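Ofchtiv-allosamidin (Ostrinia furnacalis, PDB 6JMB) probably hydrolyses the beta-1,4 linkages of chitin as a group IV insect chitinase of glycosyl hydrolase family 18, and binds the inhibitor allosamidin. Local coordinates at residues S297-Q302 against A312-N317; G251-L256 against A271-P276; I211-S216 against N262-P267; G285-C290 against I347-F352. All blocks are in the same frame, centred on the assembly; numbering follows the deposited sequence.

Interaction 4 is the buried contact, its centre about 14 Å from that of the chain, where Cys-290 at a helix start is tied to Cys-356 just beyond the loop segment. Interaction 1 is its surface counterpart, about 26 Å from centre to centre, where CH-pi contacts onto Trp-299 and Phe-313 join the two hairpin hydrogen bonds. Interactions 2 and 3 are partly buried; interaction 3 has one direct hydrogen bond and interaction 2 has two, one of them weak, with waters bridging both. Interactions 1 and 2 touch through Trp-299 and Leu-273, while Phe-289 of 285-290 packs on both Trp-299 and Ala-312. Asn-262 joins interaction 3 to Phe-313, and interactions 3 and 4 make no direct touch.

Interaction 1. Residues S297-Q302 against A312-N317; sequences SSWTVQ and AFLDYN
Phe-313 O is gripped by two donors: Thr-300 N at 3.0 Å, with an almost straight N-H...O angle of 178°, and a water that also accepts from Thr-300 OG1 and donates to Ser-298 O. The return bond, Phe-313 N to Thr-300 O, measures 2.9 Å and lies in the carbonyl plane. These two bonds define Thr-300 and Phe-313 as an antiparallel hydrogen-bonded pair in the beta hairpin of strands 300-304 and 309-314; Val-301 and Ala-312 form the next, non-hydrogen-bonded pair. With strand 317-320, the hairpin probably belongs to the insertion domain of family 18 chitinases. On the Thr-300 side, CB sits over one face of the Phe-313 ring, 3.8 Å from its centroid, a CH-pi contact. The ring gets there because Phe-313 CG stands between backbone N and carbonyl carbon (chi1 55°), while Gln-302 OE1 reaches its edge in plane. On the other side, Leu-314 CD2 lies 3.7 Å from the centroid of the five-membered ring of Trp-299, 13° off the normal. Asn-317 CB approaches Trp-299 CH2 obliquely at 3.5 Å, and the indole also meets Phe-289 edge-to-face. With a valine in place of Trp-299, Leu-314 CD2 and Asn-317 CB are likely to lose the surface they rest on beside helix 286-295. Asn-317 ND2 and its backbone N both donate to Leu-314 O, closing the type II' turn from Leu-314 to Asn-317.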
loop_
_atom_site.group_PDB
_atom_site.type_symbol
_atom_site.label_atom_id
_atom_site.label_comp_id
_atom_site.label_asym_id
_atom_site.label_seq_id
_atom_site.Cartn_x
_atom_site.Cartn_y
_atom_site.Cartn_z
ATOM N N SER A 297 -16.536 15.138 19.986
ATOM C CA SER A 297 -16.161 16.517 19.673
ATOM C C SER A 297 -14.894 16.994 20.377
ATOM O O SER A 297 -14.356 18.035 19.990
ATOM C CB SER A 297 -17.315 17.478 19.982
ATOM O OG SER A 297 -17.583 17.519 21.373
ATOM N N SER A 298 -14.403 16.265 21.385
ATOM C CA SER A 298 -13.257 16.739 22.156
ATOM C C SER A 298 -11.936 16.631 21.402
ATOM O O SER A 298 -10.963 17.274 21.803
ATOM C CB SER A 298 -13.158 16.007 23.494
ATOM O OG SER A 298 -14.285 16.280 24.304
ATOM N N TRP A 299 -11.874 15.825 20.342
ATOM C CA TRP A 299 -10.660 15.751 19.541
ATOM C C TRP A 299 -10.342 17.113 18.939
ATOM O O TRP A 299 -11.241 17.867 18.561
ATOM C CB TRP A 299 -10.844 14.748 18.395
ATOM C CG TRP A 299 -10.838 13.312 18.820
ATOM C CD1 TRP A 299 -11.915 12.570 19.210
ATOM C CD2 TRP A 299 -9.704 12.436 18.871
ATOM N NE1 TRP A 299 -11.522 11.285 19.508
ATOM C CE2 TRP A 299 -10.167 11.180 19.313
ATOM C CE3 TRP A 299 -8.341 12.595 18.599
ATOM C CZ2 TRP A 299 -9.322 10.088 19.477
ATOM C CZ3 TRP A 299 -7.502 11.502 18.757
ATOM C CH2 TRP A 299 -7.995 10.268 19.197
ATOM N N THR A 300 -9.057 17.428 18.851
ATOM C CA THR A 300 -8.583 18.593 18.117
ATOM C C THR A 300 -7.962 18.090 16.827
ATOM O O THR A 300 -7.048 17.257 16.864
ATOM C CB THR A 300 -7.537 19.361 18.923
ATOM O OG1 THR A 300 -8.120 19.820 20.148
ATOM C CG2 THR A 300 -7.036 20.560 18.128
ATOM N N VAL A 301 -8.464 18.573 15.696
ATOM C CA VAL A 301 -7.916 18.244 14.386
ATOM C C VAL A 301 -7.178 19.468 13.870
ATOM O O VAL A 301 -7.727 20.577 13.866
ATOM C CB VAL A 301 -9.010 17.807 13.399
ATOM C CG1 VAL A 301 -8.390 17.462 12.045
ATOM C CG2 VAL A 301 -9.776 16.620 13.960
ATOM N N GLN A 302 -5.932 19.273 13.456
ATOM C CA GLN A 302 -5.130 20.349 12.902
ATOM C C GLN A 302 -4.537 19.908 11.573
ATOM O O GLN A 302 -4.406 18.717 11.286
ATOM C CB GLN A 302 -4.024 20.795 13.877
ATOM C CG GLN A 302 -4.558 21.644 15.041
ATOM C CD GLN A 302 -3.503 21.975 16.076
ATOM O OE1 GLN A 302 -2.472 21.305 16.175
ATOM N NE2 GLN A 302 -3.761 23.009 16.865
ATOM N N ALA A 312 -4.619 14.580 14.610
ATOM C CA ALA A 312 -5.615 14.813 15.639
ATOM C C ALA A 312 -5.067 14.376 16.984
ATOM O O ALA A 312 -4.266 13.442 17.072
ATOM C CB ALA A 312 -6.920 14.070 15.335
ATOM N N PHE A 313 -5.501 15.056 18.040
ATOM C CA PHE A 313 -5.075 14.659 19.372
ATOM C C PHE A 313 -6.205 14.830 20.374
ATOM O O PHE A 313 -7.107 15.654 20.199
ATOM C CB PHE A 313 -3.802 15.383 19.842
ATOM C CG PHE A 313 -3.891 16.874 19.792
ATOM C CD1 PHE A 313 -4.402 17.584 20.865
ATOM C CD2 PHE A 313 -3.455 17.569 18.675
ATOM C CE1 PHE A 313 -4.480 18.964 20.829
ATOM C CE2 PHE A 313 -3.527 18.954 18.632
ATOM C CZ PHE A 313 -4.042 19.648 19.711
ATOM N N LEU A 314 -6.145 14.013 21.422
ATOM C CA LEU A 314 -7.094 14.083 22.526
ATOM C C LEU A 314 -6.372 13.480 23.721
ATOM O O LEU A 314 -6.158 12.263 23.763
ATOM C CB LEU A 314 -8.351 13.294 22.194
ATOM C CG LEU A 314 -9.396 13.196 23.308
ATOM C CD1 LEU A 314 -9.766 14.584 23.817
ATOM C CD2 LEU A 314 -10.629 12.465 22.807
ATOM N N ASP A 315 -5.981 14.331 24.669
ATOM C CA ASP A 315 -5.188 13.891 25.811
ATOM C C ASP A 315 -3.968 13.108 25.330
ATOM O O ASP A 315 -3.163 13.649 24.567
ATOM C CB ASP A 315 -6.045 13.102 26.804
ATOM C CG ASP A 315 -7.143 13.939 27.415
ATOM O OD1 ASP A 315 -6.918 15.147 27.619
ATOM O OD2 ASP A 315 -8.228 13.384 27.694
ATOM N N TYR A 316 -3.820 11.846 25.740
ATOM C CA TYR A 316 -2.631 11.091 25.350
ATOM C C TYR A 316 -2.643 10.652 23.886
ATOM O O TYR A 316 -1.589 10.285 23.358
ATOM C CB TYR A 316 -2.428 9.892 26.280
ATOM C CG TYR A 316 -1.739 10.273 27.569
ATOM C CD1 TYR A 316 -0.360 10.378 27.623
ATOM C CD2 TYR A 316 -2.466 10.545 28.722
ATOM C CE1 TYR A 316 0.288 10.737 28.782
ATOM C CE2 TYR A 316 -1.823 10.909 29.896
ATOM C CZ TYR A 316 -0.443 10.997 29.914
ATOM O OH TYR A 316 0.224 11.355 31.065
ATOM N N ASN A 317 -3.794 10.678 23.216
ATOM C CA ASN A 317 -3.881 10.164 21.852
ATOM C C ASN A 317 -3.359 11.184 20.855
ATOM O O ASN A 317 -3.730 12.359 20.908
ATOM C CB ASN A 317 -5.334 9.890 21.490
ATOM C CG ASN A 317 -5.951 8.848 22.350
ATOM O OD1 ASN A 317 -5.635 7.667 22.231
ATOM N ND2 ASN A 317 -6.845 9.271 23.239
HETATM O O HOH W 1 -8.289 17.622 21.934
#

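Interaction 2. Residues G251-L256 against A271-P276; sequences GRTFQL and AGLAGP
Thr-253 OG1 donates to Leu-273 O at 2.7 Å, approaching in the carbonyl plane on a lone pair with a C=O...O angle of 136°. The hydroxyl is placed there by a chi1 of 74°, which sets OG1 between the backbone N and the carbonyl carbon and leaves CG2 beside the N. It also has a weak hydrogen bond from Gly-282 N, so the same oxygen ties two parts of the chain together. One residue back along the loop, Gly-272 N makes a weak hydrogen bond to Thr-253 O, at 3.0 Å and 147°.

Two waters extend the polar seam. One donates to Phe-254 O and accepts from Leu-273 N at 2.9 Å; the other donates to Gln-255 OE1 and to Ala-271 O, 2.7 Å from each, while OE1 is also bonded to Asn-269 ND2. Between these bridges the backbones come close, with Phe-254 C 3.5 Å from Gly-272 CA. A side chain on Gly-272 would run into Phe-254 O, which explains how the loop can lie so near the strand.

Apolar contact is slight: Thr-253 CG2 meets Leu-273 CD1 at 4.1 Å, the two side chains crossing at about a right angle. Phe-254 turns away from the loop, and its ring meets Trp-318 with the planes nearly perpendicular. Phe-254 and Ala-271 form an antiparallel non-hydrogen-bonded bridge, by which the loop lies along the end of strand 243-256. Here that strand has run out of the TIM barrel and pairs antiparallel with 283-285 and 317-320, consistent with the insertion domain of family 18 chitinases.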
loop_
_atom_site.group_PDB
_atom_site.type_symbol
_atom_site.label_atom_id
_atom_site.label_comp_id
_atom_site.label_asym_id
_atom_site.label_seq_id
_atom_site.Cartn_x
_atom_site.Cartn_y
_atom_site.Cartn_z
ATOM N N GLY A 251 -4.659 5.433 9.176
ATOM C CA GLY A 251 -3.767 6.300 9.909
ATOM C C GLY A 251 -2.984 5.501 10.938
ATOM O O GLY A 251 -3.217 4.303 11.139
ATOM N N ARG A 252 -2.047 6.182 11.594
ATOM C CA ARG A 252 -1.231 5.563 12.630
ATOM C C ARG A 252 -1.357 6.355 13.924
ATOM O O ARG A 252 -1.535 7.580 13.908
ATOM C CB ARG A 252 0.226 5.400 12.171
ATOM C CG ARG A 252 0.334 4.432 10.999
ATOM C CD ARG A 252 1.770 4.003 10.715
ATOM N NE ARG A 252 1.783 2.859 9.805
ATOM C CZ ARG A 252 1.550 1.603 10.175
ATOM N NH1 ARG A 252 1.309 1.315 11.449
ATOM N NH2 ARG A 252 1.568 0.625 9.270
ATOM N N THR A 253 -1.296 5.639 15.051
ATOM C CA THR A 253 -1.702 6.186 16.338
ATOM C C THR A 253 -0.589 6.035 17.366
ATOM O O THR A 253 0.161 5.050 17.365
ATOM C CB THR A 253 -2.992 5.530 16.859
ATOM O OG1 THR A 253 -2.699 4.208 17.320
ATOM C CG2 THR A 253 -4.063 5.457 15.766
ATOM N N PHE A 254 -0.510 7.029 18.250
ATOM C CA PHE A 254 0.583 7.174 19.198
ATOM C C PHE A 254 0.019 7.523 20.570
ATOM O O PHE A 254 -1.070 8.091 20.694
ATOM C CB PHE A 254 1.505 8.342 18.810
ATOM C CG PHE A 254 2.177 8.208 17.472
ATOM C CD1 PHE A 254 1.469 8.398 16.292
ATOM C CD2 PHE A 254 3.543 7.951 17.396
ATOM C CE1 PHE A 254 2.107 8.300 15.057
ATOM C CE2 PHE A 254 4.184 7.856 16.166
ATOM C CZ PHE A 254 3.461 8.032 14.999
ATOM N N GLN A 255 0.799 7.199 21.605
ATOM C CA GLN A 255 0.577 7.660 22.973
ATOM C C GLN A 255 1.623 8.734 23.243
ATOM O O GLN A 255 2.820 8.440 23.274
ATOM C CB GLN A 255 0.752 6.499 23.953
ATOM C CG GLN A 255 0.581 6.891 25.413
ATOM C CD GLN A 255 1.014 5.796 26.377
ATOM O OE1 GLN A 255 1.868 4.969 26.061
ATOM N NE2 GLN A 255 0.415 5.788 27.564
ATOM N N LEU A 256 1.181 9.976 23.424
ATOM C CA LEU A 256 2.114 11.062 23.690
ATOM C C LEU A 256 2.834 10.853 25.017
ATOM O O LEU A 256 2.280 10.309 25.975
ATOM C CB LEU A 256 1.364 12.388 23.745
ATOM C CG LEU A 256 0.803 12.889 22.415
ATOM C CD1 LEU A 256 -0.185 14.030 22.651
ATOM C CD2 LEU A 256 1.933 13.319 21.484
ATOM N N ALA A 271 2.647 2.917 20.849
ATOM C CA ALA A 271 1.444 2.861 20.033
ATOM C C ALA A 271 0.236 3.371 20.803
ATOM O O ALA A 271 0.147 3.253 22.031
ATOM C CB ALA A 271 1.199 1.430 19.552
ATOM N N GLY A 272 -0.697 3.947 20.062
ATOM C CA GLY A 272 -1.896 4.549 20.598
ATOM C C GLY A 272 -3.125 3.683 20.404
ATOM O O GLY A 272 -3.071 2.449 20.479
ATOM N N LEU A 273 -4.250 4.335 20.139
ATOM C CA LEU A 273 -5.512 3.621 20.109
ATOM C C LEU A 273 -5.598 2.671 18.917
ATOM O O LEU A 273 -4.842 2.754 17.946
ATOM C CB LEU A 273 -6.696 4.596 20.138
ATOM C CG LEU A 273 -7.016 5.527 18.951
ATOM C CD1 LEU A 273 -7.652 4.826 17.746
ATOM C CD2 LEU A 273 -7.957 6.601 19.484
ATOM N N ALA A 274 -6.563 1.765 19.013
ATOM C CA ALA A 274 -6.908 0.826 17.965
ATOM C C ALA A 274 -8.320 1.125 17.496
ATOM O O ALA A 274 -9.136 1.664 18.243
ATOM C CB ALA A 274 -6.871 -0.607 18.497
ATOM N N GLY A 275 -8.600 0.781 16.248
ATOM C CA GLY A 275 -9.949 0.858 15.749
ATOM C C GLY A 275 -10.776 -0.295 16.280
ATOM O O GLY A 275 -10.248 -1.363 16.607
ATOM N N PRO A 276 -12.096 -0.108 16.367
ATOM C CA PRO A 276 -12.948 -1.183 16.911
ATOM C C PRO A 276 -12.966 -2.443 16.062
ATOM O O PRO A 276 -13.231 -3.529 16.597
ATOM C CB PRO A 276 -14.343 -0.546 17.005
ATOM C CG PRO A 276 -14.225 0.840 16.464
ATOM C CD PRO A 276 -12.861 1.064 15.911
HETATM O O HOH W 2 -3.834 7.207 20.045
HETATM O O HOH W 3 1.715 2.952 24.230
#

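Interaction 3. Residues I211-S216 against N262-P267; sequences ISEGES and NAPNSP
Asn-265 ND2 donates to Glu-213 O at 2.9 Å with an N-H...O angle of 162°, the one direct hydrogen bond between 211-216 and 262-267. The acceptor lies close to the amide plane, although the donor is tilted 22° from the plane of the carbonyl. Around this bond the packing is close: Glu-215 CG comes to 3.4 Å from ND2, its side chain crossing that of Asn-265 at about a right angle. The extended Glu-213 chain crosses the buried Pro-264 ring at a slant, with Glu-213 OE1 3.1 Å from Pro-264 CD and Glu-213 CB 3.9 Å from Pro-264 CG. Gly-214 fits here for two reasons: a side chain on it would strike Asn-265 CB, and its backbone angles alone would jam a CB against the preceding carbonyl O.

Each partner belongs to a type II beta turn, Ser-212 to Glu-215 and Ala-263 to Ser-266. The contact thus sets a turn in the loop between strand 187-190 and helix 226-235 against the loop after strand 243-256, next to the hairpin 300-304/309-314. The first turn is braced by Ser-212 N donating to Glu-215 OE1 at 2.9 Å, and the second by Ser-266 OG donating to Ala-263 O at 2.6 Å. Asp-304 OD2 also accepts from Glu-213 N, linking the first turn to strand 300-304.

The watery side is held less firmly. A water accepts from Asn-265 ND2 at 3.0 Å and gives a weak hydrogen bond to Glu-215 OE2. Were a leucine to replace Asn-265, Glu-213 O would probably lose its donor across the contact, and this water one of its partners.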
loop_
_atom_site.group_PDB
_atom_site.type_symbol
_atom_site.label_atom_id
_atom_site.label_comp_id
_atom_site.label_asym_id
_atom_site.label_seq_id
_atom_site.Cartn_x
_atom_site.Cartn_y
_atom_site.Cartn_z
ATOM N N ILE A 211 8.279 18.357 3.921
ATOM C CA ILE A 211 8.784 18.528 5.283
ATOM C C ILE A 211 7.618 18.686 6.257
ATOM O O ILE A 211 6.568 19.233 5.899
ATOM C CB ILE A 211 9.764 19.718 5.357
ATOM C CG1 ILE A 211 10.538 19.716 6.675
ATOM C CG2 ILE A 211 9.029 21.051 5.163
ATOM C CD1 ILE A 211 11.752 20.647 6.644
ATOM N N SER A 212 7.788 18.188 7.478
ATOM C CA SER A 212 6.774 18.231 8.522
ATOM C C SER A 212 7.166 19.216 9.617
ATOM O O SER A 212 8.344 19.544 9.801
ATOM C CB SER A 212 6.597 16.850 9.162
ATOM O OG SER A 212 6.206 15.885 8.194
ATOM N N GLU A 213 6.156 19.675 10.358
ATOM C CA GLU A 213 6.406 20.484 11.545
ATOM C C GLU A 213 7.372 19.757 12.469
ATOM O O GLU A 213 7.248 18.551 12.702
ATOM C CB GLU A 213 5.092 20.738 12.292
ATOM C CG GLU A 213 4.170 21.735 11.610
ATOM C CD GLU A 213 2.801 21.825 12.268
ATOM O OE1 GLU A 213 2.627 21.304 13.387
ATOM O OE2 GLU A 213 1.886 22.421 11.667
ATOM N N GLY A 214 8.357 20.496 12.979
ATOM C CA GLY A 214 9.313 19.941 13.909
ATOM C C GLY A 214 10.534 19.309 13.285
ATOM O O GLY A 214 11.405 18.832 14.025
ATOM N N GLU A 215 10.633 19.285 11.958
ATOM C CA GLU A 215 11.792 18.735 11.276
ATOM C C GLU A 215 12.747 19.848 10.863
ATOM O O GLU A 215 12.339 20.987 10.624
ATOM C CB GLU A 215 11.370 17.943 10.035
ATOM C CG GLU A 215 10.615 16.676 10.365
ATOM C CD GLU A 215 10.337 15.825 9.145
ATOM O OE1 GLU A 215 9.921 16.381 8.107
ATOM O OE2 GLU A 215 10.545 14.594 9.227
ATOM N N SER A 216 14.029 19.502 10.775
ATOM C CA SER A 216 15.032 20.437 10.294
ATOM C C SER A 216 15.060 20.443 8.773
ATOM O O SER A 216 14.901 19.401 8.128
ATOM C CB SER A 216 16.410 20.048 10.825
ATOM O OG SER A 216 17.433 20.728 10.118
ATOM N N ASN A 262 1.990 18.320 21.658
ATOM C CA ASN A 262 1.146 17.519 20.777
ATOM C C ASN A 262 1.309 17.895 19.307
ATOM O O ASN A 262 0.455 17.548 18.482
ATOM C CB ASN A 262 -0.319 17.621 21.216
ATOM C CG ASN A 262 -0.737 19.057 21.491
ATOM O OD1 ASN A 262 -0.403 19.967 20.734
ATOM N ND2 ASN A 262 -1.461 19.265 22.583
ATOM N N ALA A 263 2.378 18.598 18.959
ATOM C CA ALA A 263 2.695 18.847 17.570
ATOM C C ALA A 263 3.240 17.567 16.942
ATOM O O ALA A 263 3.611 16.622 17.644
ATOM C CB ALA A 263 3.743 19.956 17.481
ATOM N N PRO A 264 3.314 17.506 15.613
ATOM C CA PRO A 264 4.146 16.477 14.987
ATOM C C PRO A 264 5.556 16.588 15.544
ATOM O O PRO A 264 5.998 17.667 15.950
ATOM C CB PRO A 264 4.103 16.839 13.496
ATOM C CG PRO A 264 2.863 17.674 13.336
ATOM C CD PRO A 264 2.728 18.429 14.625
ATOM N N ASN A 265 6.245 15.448 15.605
ATOM C CA ASN A 265 7.605 15.358 16.137
ATOM C C ASN A 265 7.689 15.662 17.630
ATOM O O ASN A 265 8.703 16.178 18.116
ATOM C CB ASN A 265 8.611 16.160 15.313
ATOM C CG ASN A 265 8.950 15.456 14.032
ATOM O OD1 ASN A 265 9.644 14.436 14.043
ATOM N ND2 ASN A 265 8.418 15.951 12.922
ATOM N N SER A 266 6.637 15.317 18.364
ATOM C CA SER A 266 6.626 15.373 19.816
ATOM C C SER A 266 6.911 13.991 20.388
ATOM O O SER A 266 6.438 12.985 19.843
ATOM C CB SER A 266 5.253 15.813 20.317
ATOM O OG SER A 266 4.904 17.089 19.817
ATOM N N PRO A 267 7.657 13.926 21.489
ATOM C CA PRO A 267 7.954 12.632 22.115
ATOM C C PRO A 267 6.718 11.758 22.303
ATOM O O PRO A 267 5.651 12.218 22.727
ATOM C CB PRO A 267 8.567 13.036 23.462
ATOM C CG PRO A 267 9.249 14.332 23.155
ATOM C CD PRO A 267 8.364 15.037 22.151
HETATM O O HOH W 4 8.599 13.689 10.944
#

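Interaction 4. Residues G285-C290 against I347-F352; sequences GYNEFC and IETDDF
The start of helix 286-295, with Gly-285 at the N-cap position, meets the loop that follows strand 341-345 of the family 18 TIM barrel, close to the allosamidin site: the side chain of Glu-348 is about 7 Å from the bound allosamizoline and about 6 Å from a bound 2-acetamido-2-deoxy-beta-D-allopyranose. Asn-287 N, in the first turn of the helix, donates to Thr-349 O at 2.9 Å, the donor tilted 32° from the carbonyl plane. Thr-349 packs its CB against Gly-285 CA at 3.7 Å, and its hydroxyl is turned elsewhere, to Phe-249 O. A side chain on Gly-285 would collide with Thr-349 CB and with Asn-287 OD1, so this close approach depends on the glycine. Gly-285 N is itself held by Glu-288 OE1, on the anti lone pair.

Asn-287 leans into the loop, with CB 3.2 Å from Asp-350 O. Its CG stands between the backbone N and the carbonyl carbon (chi1 63°), which carries the amide alongside the Phe-352 ring, the two planes 41° apart. The Tyr-286 ring presents its edge to Asp-351 N, in plane, while Cys-290 CB lies over one of its faces.

Asp-351 is the centre of an inverse gamma turn, and its carboxylate is satisfied by backbone N-H groups of Leu-355 and Cys-356. Cys-356 is also the disulfide partner of Cys-290, so the helix and the loop's continuation are joined covalently as well. Cys-290 SG lies 4.0 Å from Asp-351 CG, and a water donates both to Asn-287 O and, at 2.9 Å, to Asp-351 OD1.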
loop_
_atom_site.group_PDB
_atom_site.type_symbol
_atom_site.label_atom_id
_atom_site.label_comp_id
_atom_site.label_asym_id
_atom_site.label_seq_id
_atom_site.Cartn_x
_atom_site.Cartn_y
_atom_site.Cartn_z
ATOM N N GLY A 285 -8.236 2.446 10.671
ATOM C CA GLY A 285 -8.739 2.699 9.335
ATOM C C GLY A 285 -9.384 4.069 9.240
ATOM O O GLY A 285 -9.871 4.620 10.228
ATOM N N TYR A 286 -9.370 4.647 8.033
ATOM C CA TYR A 286 -10.071 5.915 7.849
ATOM C C TYR A 286 -11.543 5.790 8.229
ATOM O O TYR A 286 -12.100 6.694 8.864
ATOM C CB TYR A 286 -9.924 6.447 6.417
ATOM C CG TYR A 286 -10.729 7.710 6.215
ATOM C CD1 TYR A 286 -10.272 8.928 6.704
ATOM C CD2 TYR A 286 -11.975 7.676 5.592
ATOM C CE1 TYR A 286 -11.021 10.087 6.548
ATOM C CE2 TYR A 286 -12.733 8.827 5.439
ATOM C CZ TYR A 286 -12.246 10.026 5.915
ATOM O OH TYR A 286 -12.991 11.183 5.770
ATOM N N ASN A 287 -12.192 4.685 7.840
ATOM C CA ASN A 287 -13.590 4.474 8.211
ATOM C C ASN A 287 -13.769 4.564 9.718
ATOM O O ASN A 287 -14.709 5.205 10.207
ATOM C CB ASN A 287 -14.106 3.130 7.675
ATOM C CG ASN A 287 -13.369 1.923 8.252
ATOM O OD1 ASN A 287 -12.144 1.923 8.398
ATOM N ND2 ASN A 287 -14.127 0.868 8.559
ATOM N N GLU A 288 -12.849 3.964 10.468
ATOM C CA GLU A 288 -12.950 3.971 11.921
ATOM C C GLU A 288 -12.661 5.349 12.483
ATOM O O GLU A 288 -13.360 5.814 13.388
ATOM C CB GLU A 288 -11.976 2.949 12.499
ATOM C CG GLU A 288 -12.291 1.519 12.105
ATOM C CD GLU A 288 -11.212 0.551 12.515
ATOM O OE1 GLU A 288 -10.025 0.796 12.205
ATOM O OE2 GLU A 288 -11.551 -0.468 13.156
ATOM N N PHE A 289 -11.644 6.030 11.957
ATOM C CA PHE A 289 -11.239 7.277 12.588
ATOM C C PHE A 289 -12.140 8.444 12.210
ATOM O O PHE A 289 -12.410 9.312 13.051
ATOM C CB PHE A 289 -9.770 7.609 12.330
ATOM C CG PHE A 289 -9.232 8.608 13.310
ATOM C CD1 PHE A 289 -9.266 8.322 14.668
ATOM C CD2 PHE A 289 -8.748 9.838 12.893
ATOM C CE1 PHE A 289 -8.809 9.238 15.602
ATOM C CE2 PHE A 289 -8.274 10.767 13.822
ATOM C CZ PHE A 289 -8.309 10.459 15.182
ATOM N N CYS A 290 -12.621 8.494 10.966
ATOM C CA CYS A 290 -13.573 9.544 10.628
ATOM C C CYS A 290 -14.820 9.437 11.491
ATOM O O CYS A 290 -15.381 10.455 11.917
ATOM C CB CYS A 290 -13.894 9.540 9.128
ATOM S SG CYS A 290 -14.987 8.237 8.468
ATOM N N ILE A 347 -8.666 -0.772 0.220
ATOM C CA ILE A 347 -10.025 -0.316 -0.064
ATOM C C ILE A 347 -10.954 -0.530 1.126
ATOM O O ILE A 347 -11.904 0.243 1.329
ATOM C CB ILE A 347 -10.539 -0.977 -1.359
ATOM C CG1 ILE A 347 -11.843 -0.321 -1.830
ATOM C CG2 ILE A 347 -10.686 -2.488 -1.184
ATOM C CD1 ILE A 347 -12.280 -0.773 -3.227
ATOM N N GLU A 348 -10.695 -1.556 1.939
ATOM C CA GLU A 348 -11.624 -1.950 2.985
ATOM C C GLU A 348 -11.667 -0.981 4.159
ATOM O O GLU A 348 -12.506 -1.170 5.049
ATOM C CB GLU A 348 -11.316 -3.368 3.460
ATOM C CG GLU A 348 -10.017 -3.493 4.233
ATOM C CD GLU A 348 -8.815 -3.769 3.354
ATOM O OE1 GLU A 348 -8.939 -3.749 2.108
ATOM O OE2 GLU A 348 -7.725 -4.002 3.916
ATOM N N THR A 349 -10.810 0.044 4.194
ATOM C CA THR A 349 -10.897 1.054 5.247
ATOM C C THR A 349 -11.225 2.447 4.724
ATOM O O THR A 349 -11.124 3.417 5.485
ATOM C CB THR A 349 -9.661 1.083 6.153
ATOM O OG1 THR A 349 -8.506 1.431 5.382
ATOM C CG2 THR A 349 -9.440 -0.272 6.823
ATOM N N ASP A 350 -11.600 2.587 3.454
ATOM C CA ASP A 350 -12.332 3.785 3.086
ATOM C C ASP A 350 -13.632 3.796 3.887
ATOM O O ASP A 350 -14.037 2.787 4.474
ATOM C CB ASP A 350 -12.626 3.782 1.578
ATOM C CG ASP A 350 -12.814 5.189 0.991
ATOM O OD1 ASP A 350 -12.981 6.179 1.740
ATOM O OD2 ASP A 350 -12.800 5.301 -0.254
ATOM N N ASP A 351 -14.297 4.951 3.919
ATOM C CA ASP A 351 -15.632 5.023 4.516
ATOM C C ASP A 351 -16.625 4.431 3.513
ATOM O O ASP A 351 -17.409 5.125 2.861
ATOM C CB ASP A 351 -15.974 6.451 4.922
ATOM C CG ASP A 351 -17.307 6.557 5.637
ATOM O OD1 ASP A 351 -17.769 5.560 6.231
ATOM O OD2 ASP A 351 -17.895 7.658 5.600
ATOM N N PHE A 352 -16.559 3.103 3.388
ATOM C CA PHE A 352 -17.304 2.422 2.334
ATOM C C PHE A 352 -18.810 2.476 2.554
ATOM O O PHE A 352 -19.571 2.436 1.579
ATOM C CB PHE A 352 -16.778 0.999 2.088
ATOM C CG PHE A 352 -16.878 0.063 3.271
ATOM C CD1 PHE A 352 -15.944 0.107 4.294
ATOM C CD2 PHE A 352 -17.865 -0.910 3.318
ATOM C CE1 PHE A 352 -16.014 -0.783 5.370
ATOM C CE2 PHE A 352 -17.942 -1.798 4.387
ATOM C CZ PHE A 352 -17.018 -1.732 5.412
HETATM O O HOH W 5 -17.205 5.044 9.013
#